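Local coordinates for probable exosome complex exonuclease 1 (Archaeoglobus fulgidus, PDB 3M7N), which probably serves as the catalytic subunit of the archaeal exosome, degrading RNA from its 3' end and also able to add heteromeric RNA tails, at residues 139-144 and 159-164; 71-76 and 121-126. The protein carries 1 engineered substitution. All blocks are in the same frame, centred on the assembly; numbering follows the deposited sequence.

Interaction 1: residues 139-144 and 159-164; sequences ACLNAA and ITSVAV
Asn142, on helix 136-150, reaches the backbone of Ser161 on strand 158-167 and binds it twice. ND2 of Asn142 gives a hydrogen bond of 2.9 Å to O of Ser161. This bond is fairly straight, 160° at the hydrogen, and meets a lone pair in the carbonyl plane. OD1 of Asn142 accepts from N of Ser161, also at 2.9 Å, in a more bent bond with the donor tilted from the plane of the side-chain carbonyl. CG stands opposite the backbone carbonyl carbon (chi1 -71°), which brings the amide across to the strand. The two bonds together fix its rotation.

The side chain of Ser161 meets Leu141. CB of Ser161 lies 4.0 Å from CB of Leu141, and CD1 of Leu141 lies 3.8 Å from OG of Ser161. That hydroxyl is hydrogen-bonded to the carbonyl of Phe189 on strand 185-194. A leucine in place of Asn142 would probably leave the buried N and O of Ser161 without their mates. Thr160 and Val162 hydrogen-bond through their backbones to strand 185-194. Ser161 between them has its peptide groups paired by a side chain from the helix, so the amide does the work of a neighbouring strand.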
# COMPACT_ATOMS: atom_id res chain seq x y z
N ALA E 139 -0.26 -6.43 31.09
CA ALA E 139 -0.64 -7.82 30.85
C ALA E 139 -0.01 -8.39 29.57
O ALA E 139 0.63 -9.46 29.60
CB ALA E 139 -2.13 -7.96 30.82
N CYS E 140 -0.14 -7.67 28.45
CA CYS E 140 0.44 -8.15 27.18
C CYS E 140 1.94 -8.28 27.26
O CYS E 140 2.52 -9.25 26.78
CB CYS E 140 0.02 -7.27 26.00
SG CYS E 140 -1.77 -7.29 25.76
N LEU E 141 2.59 -7.29 27.85
CA LEU E 141 4.04 -7.37 27.97
C LEU E 141 4.45 -8.61 28.78
O LEU E 141 5.42 -9.29 28.43
CB LEU E 141 4.61 -6.09 28.57
CG LEU E 141 4.82 -4.88 27.67
CD1 LEU E 141 5.18 -3.63 28.51
CD2 LEU E 141 5.88 -5.17 26.61
N ASN E 142 3.70 -8.91 29.85
CA ASN E 142 4.05 -10.09 30.64
C ASN E 142 3.83 -11.34 29.82
O ASN E 142 4.66 -12.25 29.85
CB ASN E 142 3.26 -10.18 31.96
CG ASN E 142 3.71 -9.15 32.96
OD1 ASN E 142 4.92 -8.94 33.16
ND2 ASN E 142 2.75 -8.46 33.58
N ALA E 143 2.71 -11.39 29.11
CA ALA E 143 2.39 -12.57 28.31
C ALA E 143 3.41 -12.72 27.19
O ALA E 143 3.88 -13.82 26.90
CB ALA E 143 0.99 -12.48 27.76
N ALA E 144 3.80 -11.60 26.59
CA ALA E 144 4.76 -11.67 25.49
C ALA E 144 6.14 -12.22 25.91
O ALA E 144 6.75 -12.99 25.16
CB ALA E 144 4.88 -10.33 24.80
N ILE E 159 11.19 -9.83 30.86
CA ILE E 159 10.55 -8.55 30.88
C ILE E 159 9.34 -8.69 31.78
O ILE E 159 8.53 -9.60 31.61
CB ILE E 159 10.13 -8.13 29.45
CG1 ILE E 159 11.34 -7.68 28.63
CG2 ILE E 159 9.11 -7.03 29.49
CD1 ILE E 159 12.03 -6.42 29.18
N THR E 160 9.22 -7.81 32.76
CA THR E 160 8.13 -7.92 33.69
C THR E 160 7.51 -6.54 33.88
O THR E 160 8.21 -5.53 33.94
CB THR E 160 8.60 -8.52 35.06
OG1 THR E 160 9.34 -9.74 34.82
CG2 THR E 160 7.42 -8.80 35.98
N SER E 161 6.20 -6.50 33.99
CA SER E 161 5.54 -5.23 33.84
C SER E 161 4.35 -5.07 34.78
O SER E 161 3.57 -6.00 34.96
CB SER E 161 5.11 -5.09 32.36
OG SER E 161 4.30 -3.94 32.15
N VAL E 162 4.24 -3.88 35.39
CA VAL E 162 3.05 -3.48 36.12
C VAL E 162 2.92 -1.96 36.08
O VAL E 162 3.91 -1.26 35.92
CB VAL E 162 3.16 -3.76 37.65
CG1 VAL E 162 1.87 -4.38 38.18
CG2 VAL E 162 4.37 -4.58 37.98
N ALA E 163 1.72 -1.47 36.32
CA ALA E 163 1.49 -0.04 36.48
C ALA E 163 1.27 0.29 37.95
O ALA E 163 0.80 -0.53 38.73
CB ALA E 163 0.28 0.41 35.65
N VAL E 164 1.61 1.51 38.34
CA VAL E 164 1.22 2.02 39.63
C VAL E 164 0.25 3.13 39.33
O VAL E 164 0.48 3.95 38.43
CB VAL E 164 2.42 2.59 40.41
CG1 VAL E 164 1.94 3.51 41.54
CG2 VAL E 164 3.29 1.46 40.96

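Interaction 2: residues 71-76 and 121-126; sequences SKAIIR and SAIDIF
Ser121 opens the contact by accepting, through its O, the backbone N of Ile74 at 3.0 Å. A water lies within hydrogen-bonding distance of O of Ser121 and O of Lys72, between the two segments, just ahead of the strands. CB of Ala73 lies near CB of Ser121.

Ala122 pairs with Ile74. Its CB lies 3.8 Å from CG1 of Ile74, on the face that also carries Arg76 and Asp124. Ile123 bonds in both directions. Its N donates to O of Ile74, and its O accepts N of Arg76 at 3.2 Å. On the other face its side chain runs beside that of Ile75, pointing the same way, with CD1 of Ile75 4.0 Å from CB of Ile123.

Asp124 is paired with Arg76 by charge. OD2 of Asp124 lies 2.9 Å from NE of Arg76, a salt bridge whose hydrogen bond is weak. The guanidinium and carboxylate planes are 70° apart, and the arginine chain bends at chi3 (-96°) to bring NE over. Both charges have a second partner: NH1 of Arg76 meets Glu61, and OD1 of Asp124 meets Arg60.

Ile125 donates its N to O of Arg76 at 2.8 Å. Its CD1 meets CG2 of Ile75 at 3.9 Å, and its side chain also packs on Ala144 and Leu148 of helix 136-150. Phe126 packs on Phe57 and on Pro87 of the exonuclease 2 chain.

The parallel strands 74-81 and 122-129 are neighbours joined through helix 96-110. This is a beta-alpha-beta crossover, set in the mixed sheet of the RNase PH fold.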
# COMPACT_ATOMS: atom_id res chain seq x y z
N SER E 71 22.67 -6.85 9.56
CA SER E 71 23.50 -7.14 10.72
C SER E 71 22.74 -7.78 11.88
O SER E 71 23.37 -8.35 12.78
CB SER E 71 24.19 -5.87 11.21
OG SER E 71 23.23 -4.96 11.73
N LYS E 72 21.42 -7.70 11.87
CA LYS E 72 20.63 -8.16 13.01
C LYS E 72 19.17 -8.41 12.66
O LYS E 72 18.68 -7.94 11.64
CB LYS E 72 20.69 -7.12 14.15
CG LYS E 72 19.90 -5.85 13.84
CD LYS E 72 19.80 -4.92 15.05
CE LYS E 72 20.69 -3.70 14.91
NZ LYS E 72 20.18 -2.74 13.88
N ALA E 73 18.46 -9.13 13.53
CA ALA E 73 17.04 -9.40 13.34
C ALA E 73 16.21 -8.15 13.59
O ALA E 73 16.66 -7.24 14.28
CB ALA E 73 16.59 -10.51 14.27
N ILE E 74 15.01 -8.10 13.04
CA ILE E 74 14.10 -7.03 13.39
C ILE E 74 13.04 -7.62 14.28
O ILE E 74 12.77 -8.81 14.21
CB ILE E 74 13.41 -6.41 12.17
CG1 ILE E 74 12.68 -7.49 11.37
CG2 ILE E 74 14.42 -5.67 11.32
CD1 ILE E 74 11.85 -6.95 10.23
N ILE E 75 12.44 -6.76 15.10
CA ILE E 75 11.39 -7.17 16.01
C ILE E 75 10.10 -6.46 15.67
O ILE E 75 10.10 -5.26 15.43
CB ILE E 75 11.73 -6.82 17.48
CG1 ILE E 75 13.12 -7.33 17.86
CG2 ILE E 75 10.65 -7.36 18.41
CD1 ILE E 75 13.25 -8.81 17.77
N ARG E 76 9.00 -7.19 15.67
CA ARG E 76 7.72 -6.56 15.46
C ARG E 76 6.82 -6.98 16.59
O ARG E 76 6.92 -8.09 17.11
CB ARG E 76 7.17 -6.92 14.07
CG ARG E 76 8.18 -6.58 12.97
CD ARG E 76 7.63 -6.71 11.58
NE ARG E 76 7.97 -8.00 11.01
CZ ARG E 76 7.58 -8.41 9.81
NH1 ARG E 76 7.94 -9.60 9.38
NH2 ARG E 76 6.83 -7.61 9.05
N SER E 121 16.61 -11.70 9.69
CA SER E 121 15.44 -12.42 10.15
C SER E 121 14.39 -11.51 10.76
O SER E 121 14.63 -10.32 11.00
CB SER E 121 15.82 -13.51 11.16
OG SER E 121 16.12 -14.73 10.50
N ALA E 122 13.21 -12.05 10.99
CA ALA E 122 12.22 -11.34 11.76
C ALA E 122 11.77 -12.22 12.92
O ALA E 122 11.62 -13.44 12.77
CB ALA E 122 11.04 -10.94 10.91
N ILE E 123 11.60 -11.60 14.08
CA ILE E 123 10.92 -12.23 15.18
C ILE E 123 9.67 -11.43 15.44
O ILE E 123 9.75 -10.26 15.83
CB ILE E 123 11.81 -12.25 16.44
CG1 ILE E 123 12.99 -13.19 16.23
CG2 ILE E 123 11.00 -12.63 17.67
CD1 ILE E 123 14.16 -12.93 17.15
N ASP E 124 8.53 -12.06 15.23
CA ASP E 124 7.24 -11.37 15.29
C ASP E 124 6.46 -11.70 16.56
O ASP E 124 6.37 -12.86 16.97
CB ASP E 124 6.39 -11.75 14.06
CG ASP E 124 7.01 -11.29 12.75
OD1 ASP E 124 6.73 -11.92 11.71
OD2 ASP E 124 7.79 -10.30 12.75
N ILE E 125 5.88 -10.68 17.17
CA ILE E 125 5.17 -10.83 18.43
C ILE E 125 3.78 -10.24 18.33
O ILE E 125 3.60 -9.04 18.04
CB ILE E 125 5.94 -10.17 19.58
CG1 ILE E 125 7.37 -10.72 19.63
CG2 ILE E 125 5.24 -10.42 20.91
CD1 ILE E 125 8.33 -9.85 20.40
N PHE E 126 2.79 -11.08 18.56
CA PHE E 126 1.42 -10.62 18.49
C PHE E 126 0.81 -10.82 19.85
O PHE E 126 1.03 -11.84 20.50
CB PHE E 126 0.62 -11.41 17.45
CG PHE E 126 1.18 -11.32 16.05
CD1 PHE E 126 2.08 -12.27 15.59
CD2 PHE E 126 0.83 -10.27 15.22
CE1 PHE E 126 2.61 -12.17 14.30
CE2 PHE E 126 1.35 -10.16 13.94
CZ PHE E 126 2.25 -11.12 13.48
O HOH W 1 16.60 -8.77 9.73

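How the interactions relate
The centre of interaction 1 lies about 2 Å from the centre of the chain, that of interaction 2 about 18 Å from it, at one edge of the mixed sheet, where strand 74-81 is the outermost strand within this chain. Both are largely buried, but Arg76 and Ile74 of interaction 2 keep some exposure. Helix 136-150 connects them. It follows strand 122-129 in the chain, and CB of Ala144 packs 3.9 Å from CG2 of Ile125. One side of the helix thus rests on the mixed sheet, and another part meets the antiparallel sheet. The chemistry differs accordingly. Interaction 2 is strand pairing with isoleucine packing and a salt bridge, whereas interaction 1 joins a helix to a strand with an uncharged amide.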